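Local atomic coordinates of 7,8-dihydro-6-hydroxymethylpterin pyrophosphokinase-dihydropteroate synthase (Plasmodium falciparum, PDB entry 6JWS), a protein that probably makes 7,8-dihydropteroate for folate synthesis by pyrophosphorylating 6-hydroxymethyl-7,8-dihydropterin with ATP and then joining it to 4-aminobenzoate. Residues Y162-T167 with D380-L385; K355-M360 with N367-N372; I429-E434 with V453-L458. The protein carries 1 engineered substitution. One frame throughout, in Å; residues are numbered along the deposited sequence.

Contact 1: residues Y162-T167 with D380-L385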
loop_
_atom_site.group_PDB
_atom_site.type_symbol
_atom_site.label_atom_id
_atom_site.label_comp_id
_atom_site.label_asym_id
_atom_site.label_seq_id
_atom_site.Cartn_x
_atom_site.Cartn_y
_atom_site.Cartn_z
ATOM N N TYR B 162 -24.057 21.296 -2.676
ATOM C CA TYR B 162 -23.217 20.756 -3.730
ATOM C C TYR B 162 -23.880 20.999 -5.084
ATOM O O TYR B 162 -25.106 20.968 -5.201
ATOM C CB TYR B 162 -23.022 19.252 -3.530
ATOM C CG TYR B 162 -22.245 18.837 -2.305
ATOM C CD1 TYR B 162 -20.864 18.956 -2.255
ATOM C CD2 TYR B 162 -22.889 18.280 -1.210
ATOM C CE1 TYR B 162 -20.143 18.550 -1.142
ATOM C CE2 TYR B 162 -22.184 17.873 -0.088
ATOM C CZ TYR B 162 -20.806 18.007 -0.055
ATOM O OH TYR B 162 -20.099 17.605 1.041
ATOM N N PHE B 163 -23.052 21.229 -6.109
ATOM C CA PHE B 163 -23.529 21.295 -7.480
ATOM C C PHE B 163 -23.065 20.053 -8.245
ATOM O O PHE B 163 -21.968 19.537 -8.009
ATOM C CB PHE B 163 -23.053 22.584 -8.154
ATOM C CG PHE B 163 -23.778 23.840 -7.736
ATOM C CD1 PHE B 163 -23.538 24.428 -6.500
ATOM C CD2 PHE B 163 -24.686 24.451 -8.591
ATOM C CE1 PHE B 163 -24.206 25.583 -6.120
ATOM C CE2 PHE B 163 -25.346 25.614 -8.217
ATOM C CZ PHE B 163 -25.108 26.176 -6.980
ATOM N N TYR B 164 -23.930 19.590 -9.154
ATOM C CA TYR B 164 -23.679 18.463 -10.034
ATOM C C TYR B 164 -23.738 18.984 -11.459
ATOM O O TYR B 164 -24.737 19.574 -11.871
ATOM C CB TYR B 164 -24.622 17.290 -9.729
ATOM C CG TYR B 164 -24.448 16.828 -8.309
ATOM C CD1 TYR B 164 -25.166 17.421 -7.273
ATOM C CD2 TYR B 164 -23.480 15.895 -7.981
ATOM C CE1 TYR B 164 -24.956 17.066 -5.949
ATOM C CE2 TYR B 164 -23.260 15.527 -6.663
ATOM C CZ TYR B 164 -23.990 16.124 -5.644
ATOM O OH TYR B 164 -23.772 15.781 -4.340
ATOM N N ASN B 165 -22.647 18.750 -12.189
ATOM C CA ASN B 165 -22.339 19.513 -13.380
ATOM C C ASN B 165 -21.859 18.581 -14.483
ATOM O O ASN B 165 -21.109 17.649 -14.229
ATOM C CB ASN B 165 -21.168 20.455 -13.092
ATOM C CG ASN B 165 -21.444 21.869 -13.532
ATOM O OD1 ASN B 165 -22.332 22.528 -12.981
ATOM N ND2 ASN B 165 -20.683 22.342 -14.512
ATOM N N LEU B 166 -22.187 18.941 -15.716
ATOM C CA LEU B 166 -21.740 18.207 -16.880
ATOM C C LEU B 166 -21.802 19.158 -18.067
ATOM O O LEU B 166 -22.777 19.889 -18.192
ATOM C CB LEU B 166 -22.706 17.022 -17.043
ATOM C CG LEU B 166 -22.742 16.358 -18.412
ATOM C CD1 LEU B 166 -21.470 15.568 -18.607
ATOM C CD2 LEU B 166 -23.932 15.429 -18.496
ATOM N N THR B 167 -20.776 19.144 -18.921
ATOM C CA THR B 167 -20.842 19.839 -20.199
ATOM C C THR B 167 -21.140 18.860 -21.339
ATOM O O THR B 167 -20.957 17.649 -21.188
ATOM C CB THR B 167 -19.612 20.728 -20.442
ATOM O OG1 THR B 167 -18.404 19.958 -20.443
ATOM C CG2 THR B 167 -19.537 21.923 -19.499
ATOM N N ASP B 380 -27.529 3.819 -12.250
ATOM C CA ASP B 380 -28.356 5.012 -12.160
ATOM C C ASP B 380 -27.949 5.858 -10.952
ATOM O O ASP B 380 -28.638 6.815 -10.617
ATOM C CB ASP B 380 -29.853 4.667 -12.210
ATOM C CG ASP B 380 -30.330 3.635 -11.193
ATOM O OD1 ASP B 380 -29.625 3.422 -10.171
ATOM O OD2 ASP B 380 -31.423 3.038 -11.424
ATOM N N ARG B 381 -26.823 5.517 -10.313
ATOM C CA ARG B 381 -26.353 6.231 -9.136
ATOM C C ARG B 381 -24.935 6.777 -9.348
ATOM O O ARG B 381 -24.132 6.240 -10.117
ATOM C CB ARG B 381 -26.435 5.303 -7.917
ATOM C CG ARG B 381 -27.582 5.595 -6.961
ATOM C CD ARG B 381 -28.998 5.523 -7.504
ATOM N NE ARG B 381 -29.838 6.606 -6.989
ATOM C CZ ARG B 381 -31.176 6.655 -7.050
ATOM N NH1 ARG B 381 -31.868 5.663 -7.592
ATOM N NH2 ARG B 381 -31.820 7.696 -6.545
ATOM N N ILE B 382 -24.637 7.858 -8.622
ATOM C CA ILE B 382 -23.322 8.477 -8.510
ATOM C C ILE B 382 -22.315 7.518 -7.860
ATOM O O ILE B 382 -22.578 6.965 -6.794
ATOM C CB ILE B 382 -23.481 9.759 -7.669
ATOM C CG1 ILE B 382 -24.180 10.867 -8.455
ATOM C CG2 ILE B 382 -22.172 10.238 -7.060
ATOM C CD1 ILE B 382 -24.584 12.018 -7.549
ATOM N N SER B 383 -21.153 7.342 -8.507
ATOM C CA SER B 383 -19.977 6.741 -7.888
ATOM C C SER B 383 -18.855 7.769 -7.980
ATOM O O SER B 383 -18.643 8.352 -9.039
ATOM C CB SER B 383 -19.549 5.448 -8.578
ATOM O OG SER B 383 -20.480 4.384 -8.402
ATOM N N TYR B 384 -18.152 8.000 -6.876
ATOM C CA TYR B 384 -17.025 8.914 -6.922
ATOM C C TYR B 384 -15.809 8.156 -7.435
ATOM O O TYR B 384 -15.422 7.146 -6.836
ATOM C CB TYR B 384 -16.734 9.484 -5.528
ATOM C CG TYR B 384 -17.872 10.302 -4.980
ATOM C CD1 TYR B 384 -18.159 11.552 -5.495
ATOM C CD2 TYR B 384 -18.718 9.778 -4.013
ATOM C CE1 TYR B 384 -19.242 12.279 -5.042
ATOM C CE2 TYR B 384 -19.790 10.505 -3.524
ATOM C CZ TYR B 384 -20.050 11.758 -4.046
ATOM O OH TYR B 384 -21.098 12.485 -3.562
ATOM N N LEU B 385 -15.222 8.652 -8.537
ATOM C CA LEU B 385 -14.065 7.994 -9.111
ATOM C C LEU B 385 -13.001 7.839 -8.025
ATOM O O LEU B 385 -12.682 8.796 -7.323
ATOM C CB LEU B 385 -13.520 8.821 -10.281
ATOM C CG LEU B 385 -12.482 8.074 -11.122
ATOM C CD1 LEU B 385 -13.121 6.855 -11.771
ATOM C CD2 LEU B 385 -11.876 8.968 -12.183
#
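Tyr164 and Ile382 meet on one face of the antiparallel sheet of the pyrophosphokinase part, with their side chains crossing at about a right angle. The two segments lie on strands 163-172 and 382-384, which are not neighbours in this sheet: strands 46-57 and 372-377 run between them. The contact is therefore made by side chains alone, without a backbone bond between the segments. The end methyl of Ile382, CD1, approaches the Tyr164 ring obliquely on the side carrying CD2 and CE2. The closest pair is Ile382 CD1 with Tyr164 CE2, 3.9 Å, and CD2 of the same ring is almost as near. Both chains leave the backbone in the same way, with the first side-chain carbon beyond CB (Tyr164 CG, Ile382 CG1) set opposite the carbonyl carbon. The isoleucine then runs on extended (chi2 169°), which carries CD1 across to the ring. Its other branch serves a second tyrosine, as Ile382 CG2 lies 4.0 Å above one face of the Tyr384 ring, displaced toward the rim. Ile382 thus touches two aromatic rings with two different methyl groups. Helix 30-44 covers the same patch, Ala30 touching both Tyr164 and Ile382, while Lys373 makes a cation-pi contact with Tyr384. At the polar ends, Glu56 of the intervening strand 46-57 ties the tyrosines together: OE1 of this carboxylate is hydrogen-bonded to both phenol groups, and the two hydroxyl oxygens, Tyr164 OH and Tyr384 OH, lie 4.3 Å apart.

Contact 2: residues K355-M360 with N367-N372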
loop_
_atom_site.group_PDB
_atom_site.type_symbol
_atom_site.label_atom_id
_atom_site.label_comp_id
_atom_site.label_asym_id
_atom_site.label_seq_id
_atom_site.Cartn_x
_atom_site.Cartn_y
_atom_site.Cartn_z
ATOM N N LYS B 355 -3.853 26.827 -14.723
ATOM C CA LYS B 355 -3.461 28.044 -14.036
ATOM C C LYS B 355 -4.367 28.254 -12.832
ATOM O O LYS B 355 -3.904 28.690 -11.780
ATOM C CB LYS B 355 -3.457 29.239 -14.996
ATOM C CG LYS B 355 -2.114 29.500 -15.677
ATOM C CD LYS B 355 -2.197 29.975 -17.122
ATOM C CE LYS B 355 -2.218 31.485 -17.287
ATOM N NZ LYS B 355 -2.662 31.896 -18.645
ATOM N N TYR B 356 -5.645 27.903 -12.987
ATOM C CA TYR B 356 -6.594 28.028 -11.898
ATOM C C TYR B 356 -6.179 27.113 -10.741
ATOM O O TYR B 356 -6.222 27.515 -9.583
ATOM C CB TYR B 356 -7.995 27.705 -12.417
ATOM C CG TYR B 356 -9.113 28.219 -11.554
ATOM C CD1 TYR B 356 -9.387 27.653 -10.318
ATOM C CD2 TYR B 356 -9.909 29.273 -11.985
ATOM C CE1 TYR B 356 -10.398 28.151 -9.512
ATOM C CE2 TYR B 356 -10.935 29.778 -11.195
ATOM C CZ TYR B 356 -11.171 29.215 -9.954
ATOM O OH TYR B 356 -12.200 29.691 -9.196
ATOM N N VAL B 357 -5.795 25.871 -11.075
ATOM C CA VAL B 357 -5.418 24.887 -10.077
ATOM C C VAL B 357 -4.186 25.391 -9.329
ATOM O O VAL B 357 -4.150 25.357 -8.100
ATOM C CB VAL B 357 -5.159 23.491 -10.691
ATOM C CG1 VAL B 357 -4.542 22.531 -9.671
ATOM C CG2 VAL B 357 -6.419 22.892 -11.302
ATOM N N SER B 358 -3.173 25.829 -10.079
ATOM C CA SER B 358 -1.903 26.134 -9.447
ATOM C C SER B 358 -1.970 27.459 -8.679
ATOM O O SER B 358 -1.356 27.593 -7.625
ATOM C CB SER B 358 -0.754 26.040 -10.409
ATOM O OG SER B 358 -0.823 27.074 -11.354
ATOM N N ARG B 359 -2.799 28.395 -9.143
ATOM C CA ARG B 359 -3.007 29.619 -8.390
ATOM C C ARG B 359 -3.813 29.371 -7.114
ATOM O O ARG B 359 -3.560 30.030 -6.113
ATOM C CB ARG B 359 -3.572 30.724 -9.284
ATOM C CG ARG B 359 -2.479 31.590 -9.886
ATOM C CD ARG B 359 -2.603 31.857 -11.363
ATOM N NE ARG B 359 -3.883 32.442 -11.703
ATOM C CZ ARG B 359 -4.102 33.197 -12.781
ATOM N NH1 ARG B 359 -3.111 33.478 -13.615
ATOM N NH2 ARG B 359 -5.314 33.669 -13.019
ATOM N N MET B 360 -4.785 28.447 -7.125
ATOM C CA MET B 360 -5.466 28.151 -5.870
ATOM C C MET B 360 -4.467 27.580 -4.859
ATOM O O MET B 360 -4.540 27.886 -3.671
ATOM C CB MET B 360 -6.651 27.189 -6.027
ATOM C CG MET B 360 -7.872 27.822 -6.674
ATOM S SD MET B 360 -8.879 28.913 -5.604
ATOM C CE MET B 360 -8.532 28.225 -3.994
ATOM N N ASN B 367 -6.153 22.907 -2.258
ATOM C CA ASN B 367 -6.185 21.923 -3.334
ATOM C C ASN B 367 -7.626 21.840 -3.832
ATOM O O ASN B 367 -8.489 21.294 -3.139
ATOM C CB ASN B 367 -5.596 20.567 -2.932
ATOM C CG ASN B 367 -5.673 19.514 -4.031
ATOM O OD1 ASN B 367 -5.973 19.800 -5.201
ATOM N ND2 ASN B 367 -5.358 18.277 -3.677
ATOM N N ILE B 368 -7.869 22.458 -4.998
ATOM C CA ILE B 368 -9.201 22.701 -5.543
ATOM C C ILE B 368 -9.823 21.379 -6.005
ATOM O O ILE B 368 -11.041 21.283 -6.169
ATOM C CB ILE B 368 -9.147 23.774 -6.666
ATOM C CG1 ILE B 368 -10.518 24.357 -7.032
ATOM C CG2 ILE B 368 -8.420 23.260 -7.899
ATOM C CD1 ILE B 368 -11.278 24.991 -5.888
ATOM N N LYS B 369 -8.981 20.354 -6.186
ATOM C CA LYS B 369 -9.434 19.034 -6.601
ATOM C C LYS B 369 -10.172 18.343 -5.456
ATOM O O LYS B 369 -11.140 17.628 -5.702
ATOM C CB LYS B 369 -8.261 18.196 -7.121
ATOM C CG LYS B 369 -7.626 18.694 -8.418
ATOM C CD LYS B 369 -6.351 17.959 -8.774
ATOM C CE LYS B 369 -6.267 17.532 -10.226
ATOM N NZ LYS B 369 -6.214 18.692 -11.144
ATOM N N GLU B 370 -9.740 18.611 -4.218
ATOM C CA GLU B 370 -10.211 17.980 -2.993
ATOM C C GLU B 370 -11.736 17.923 -2.948
ATOM O O GLU B 370 -12.308 16.882 -2.622
ATOM C CB GLU B 370 -9.723 18.778 -1.786
ATOM C CG GLU B 370 -9.334 17.932 -0.587
ATOM C CD GLU B 370 -7.831 17.771 -0.408
ATOM O OE1 GLU B 370 -7.210 17.052 -1.222
ATOM O OE2 GLU B 370 -7.279 18.380 0.536
ATOM N N ASN B 371 -12.391 19.047 -3.259
ATOM C CA ASN B 371 -13.839 19.138 -3.127
ATOM C C ASN B 371 -14.505 19.317 -4.491
ATOM O O ASN B 371 -15.587 19.885 -4.586
ATOM C CB ASN B 371 -14.254 20.273 -2.188
ATOM C CG ASN B 371 -13.858 20.044 -0.744
ATOM O OD1 ASN B 371 -13.791 18.908 -0.274
ATOM N ND2 ASN B 371 -13.594 21.126 -0.033
ATOM N N ASN B 372 -13.848 18.861 -5.553
ATOM C CA ASN B 372 -14.457 18.904 -6.873
ATOM C C ASN B 372 -14.252 17.530 -7.505
ATOM O O ASN B 372 -13.236 17.291 -8.149
ATOM C CB ASN B 372 -13.915 20.067 -7.707
ATOM C CG ASN B 372 -14.327 21.411 -7.148
ATOM O OD1 ASN B 372 -15.490 21.787 -7.246
ATOM N ND2 ASN B 372 -13.394 22.132 -6.543
HETATM O O HOH W 1 -5.418 23.826 -6.250
#
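Ile368 lays its CG2 methyl against Val357, overlapping the valine where it rises from helix 349-364, and so packs the turns that follow this helix back onto its side. The following segment makes two overlapping type I beta turns, Asn367-Glu370 and Lys369-Asn372, on the way to strand 372-377. Ile368 CG2 lies 4.0 Å from Val357 CG2 and nearly as close to the helix backbone at Val357 CA. With CG1 of the isoleucine turned away from its own backbone N (chi1 -165°), CG2 is flanked by both backbone arms, and this is the branch that reaches the valine. One helical turn from Val357, Met360 meets the base of the same side chain, its CG 4.2 Å from Ile368 CB. Tyr327 of helix 327-336 touches Val357 and Ile368 as well, adding an aromatic neighbour to this small surface cluster. Lys369 passes beside the valine, its NZ near Val357 CG2, and ends in a hydrogen bond to the hydroxyl of Tyr353 in the same helix. The turns are also braced from within. The N-H of Asn372 ND2 points almost straight at Ile368 O (171°), within the plane of that carbonyl, although the modelled 2.5 Å between ND2 and O is doubtfully short. Asn367 OD1 accepts from Lys369 N in an Asx turn (3.2 Å), the donor standing 54° out of the carbonyl plane. No direct hydrogen bond joins the segments, but one water does: it accepts from Ile368 N and donates to Val357 O at 2.7 Å.

Contact 3: residues I429-E434 with V453-L458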
loop_
_atom_site.group_PDB
_atom_site.type_symbol
_atom_site.label_atom_id
_atom_site.label_comp_id
_atom_site.label_asym_id
_atom_site.label_seq_id
_atom_site.Cartn_x
_atom_site.Cartn_y
_atom_site.Cartn_z
ATOM N N ILE B 429 -22.660 -8.297 -10.993
ATOM C CA ILE B 429 -22.483 -9.635 -11.529
ATOM C C ILE B 429 -22.235 -9.507 -13.026
ATOM O O ILE B 429 -23.056 -8.876 -13.708
ATOM C CB ILE B 429 -23.721 -10.513 -11.280
ATOM C CG1 ILE B 429 -24.185 -10.492 -9.824
ATOM C CG2 ILE B 429 -23.475 -11.931 -11.791
ATOM C CD1 ILE B 429 -23.096 -10.818 -8.837
ATOM N N ASP B 430 -21.144 -10.154 -13.494
ATOM C CA ASP B 430 -20.789 -10.269 -14.903
ATOM C C ASP B 430 -21.181 -11.658 -15.405
ATOM O O ASP B 430 -20.578 -12.673 -15.044
ATOM C CB ASP B 430 -19.299 -9.990 -15.160
ATOM C CG ASP B 430 -18.902 -9.782 -16.628
ATOM O OD1 ASP B 430 -19.634 -9.058 -17.352
ATOM O OD2 ASP B 430 -17.823 -10.314 -17.048
ATOM N N ILE B 431 -22.188 -11.694 -16.276
ATOM C CA ILE B 431 -22.624 -12.976 -16.799
ATOM C C ILE B 431 -22.114 -13.090 -18.228
ATOM O O ILE B 431 -22.178 -12.119 -18.978
ATOM C CB ILE B 431 -24.157 -13.125 -16.724
ATOM C CG1 ILE B 431 -24.590 -14.561 -17.030
ATOM C CG2 ILE B 431 -24.856 -12.147 -17.667
ATOM C CD1 ILE B 431 -26.082 -14.797 -16.817
ATOM N N GLY B 432 -21.632 -14.278 -18.595
ATOM C CA GLY B 432 -21.267 -14.533 -19.975
ATOM C C GLY B 432 -21.562 -15.969 -20.408
ATOM O O GLY B 432 -21.645 -16.883 -19.576
ATOM N N GLY B 433 -21.718 -16.136 -21.731
ATOM C CA GLY B 433 -21.919 -17.425 -22.366
ATOM C C GLY B 433 -20.983 -17.639 -23.555
ATOM O O GLY B 433 -21.158 -18.584 -24.323
ATOM N N GLU B 434 -20.002 -16.745 -23.721
ATOM C CA GLU B 434 -18.909 -16.962 -24.661
ATOM C C GLU B 434 -17.580 -16.864 -23.915
ATOM O O GLU B 434 -17.145 -15.773 -23.541
ATOM C CB GLU B 434 -18.967 -15.989 -25.845
ATOM C CG GLU B 434 -19.757 -16.511 -27.039
ATOM C CD GLU B 434 -19.056 -17.464 -28.002
ATOM O OE1 GLU B 434 -17.804 -17.462 -28.051
ATOM O OE2 GLU B 434 -19.769 -18.207 -28.715
ATOM N N VAL B 453 -29.536 -15.741 -21.901
ATOM C CA VAL B 453 -30.821 -15.072 -21.725
ATOM C C VAL B 453 -31.707 -15.834 -20.729
ATOM O O VAL B 453 -32.215 -15.211 -19.795
ATOM C CB VAL B 453 -31.527 -14.697 -23.049
ATOM C CG1 VAL B 453 -32.940 -14.183 -22.799
ATOM C CG2 VAL B 453 -30.733 -13.647 -23.832
ATOM N N PRO B 454 -31.903 -17.180 -20.827
ATOM C CA PRO B 454 -32.758 -17.890 -19.864
ATOM C C PRO B 454 -32.323 -17.634 -18.419
ATOM O O PRO B 454 -33.160 -17.371 -17.543
ATOM C CB PRO B 454 -32.650 -19.385 -20.258
ATOM C CG PRO B 454 -32.231 -19.351 -21.727
ATOM C CD PRO B 454 -31.379 -18.094 -21.862
ATOM N N VAL B 455 -31.004 -17.688 -18.180
ATOM C CA VAL B 455 -30.460 -17.429 -16.853
ATOM C C VAL B 455 -30.883 -16.042 -16.382
ATOM O O VAL B 455 -31.380 -15.893 -15.260
ATOM C CB VAL B 455 -28.930 -17.573 -16.816
ATOM C CG1 VAL B 455 -28.365 -16.981 -15.533
ATOM C CG2 VAL B 455 -28.519 -19.036 -16.952
ATOM N N LEU B 456 -30.716 -15.040 -17.254
ATOM C CA LEU B 456 -30.996 -13.670 -16.850
ATOM C C LEU B 456 -32.485 -13.486 -16.594
ATOM O O LEU B 456 -32.841 -12.687 -15.720
ATOM C CB LEU B 456 -30.497 -12.680 -17.906
ATOM C CG LEU B 456 -28.991 -12.413 -17.890
ATOM C CD1 LEU B 456 -28.576 -11.561 -19.078
ATOM C CD2 LEU B 456 -28.565 -11.768 -16.579
ATOM N N GLN B 457 -33.317 -14.183 -17.394
ATOM C CA GLN B 457 -34.769 -14.168 -17.269
ATOM C C GLN B 457 -35.199 -14.765 -15.924
ATOM O O GLN B 457 -36.011 -14.177 -15.222
ATOM C CB GLN B 457 -35.421 -14.909 -18.443
ATOM C CG GLN B 457 -35.732 -14.014 -19.634
ATOM C CD GLN B 457 -35.955 -14.756 -20.930
ATOM O OE1 GLN B 457 -35.665 -15.949 -21.067
ATOM N NE2 GLN B 457 -36.448 -14.030 -21.921
ATOM N N LEU B 458 -34.644 -15.924 -15.560
ATOM C CA LEU B 458 -34.934 -16.563 -14.285
ATOM C C LEU B 458 -34.465 -15.676 -13.126
ATOM O O LEU B 458 -35.169 -15.538 -12.123
ATOM C CB LEU B 458 -34.275 -17.951 -14.273
ATOM C CG LEU B 458 -34.526 -18.817 -13.032
ATOM C CD1 LEU B 458 -36.013 -19.002 -12.773
ATOM C CD2 LEU B 458 -33.856 -20.177 -13.155
#
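Ile431 of strand 428-432 reaches across to Val455 and Leu456 on helix 448-464, a strand-to-helix contact of the TIM barrel that forms the synthase part. From CB the side chain divides. The CG2 branch goes to Leu456 and meets both of its methyls, with Leu456 CD2 3.9 Å from Ile431 CG2 and CD1 scarcely farther. The other branch starts with CG1 anti to the backbone N (chi1 -170°) and stays extended (chi2 174°), so its tip is carried deep toward the helix. There Ile431 CD1 points at the join between Val455 and Leu456 and touches both: Leu456 CG and CD2 are each about 3.9 Å away, while Val455 CG1 is at only 3.4 Å from it. That last pair is closer than two methyls normally sit and may owe something to coordinate error. The isoleucine lies alongside both helix side chains, each pair pointing opposite ways. The strand neighbour Asp430 has other partners, its carboxylate forming a salt bridge with Arg686 and a hydrogen bond with Ser480. Ile431 does not touch the bound pteroic acid, which is about 11 Å from its side chain. Within the beta-alpha unit, helix 448-464 follows strand 428-432 and covers it from outside the barrel. Val455 also packs on Leu395 of strand 390-396 and on Ala414 and Met418 of helix 411-424, whereas Leu456 touches Ile479 of strand 478-482 and the loop residues Leu497 and Val498.

Overall arrangement
Along the chain, both segments of contact 2 fall between the two segments of contact 1, and contact 3 follows both. Contacts 1 and 2 belong to the same region, with centres about 18 Å apart and nearest atoms about 6 Å apart; the turns of contact 2 lead into strand 372-377, which pairs with strand 382-384 of contact 1 at one edge of the antiparallel sheet, where 382-384 is the outermost strand. From there the chain enters the parallel barrel through strand 390-396, neighbour of strand 428-432 in contact 3. Contact 3 lies about 30 Å from contact 1 and 44 Å from contact 2, centre to centre. The three thus span both catalytic parts of the bifunctional chain.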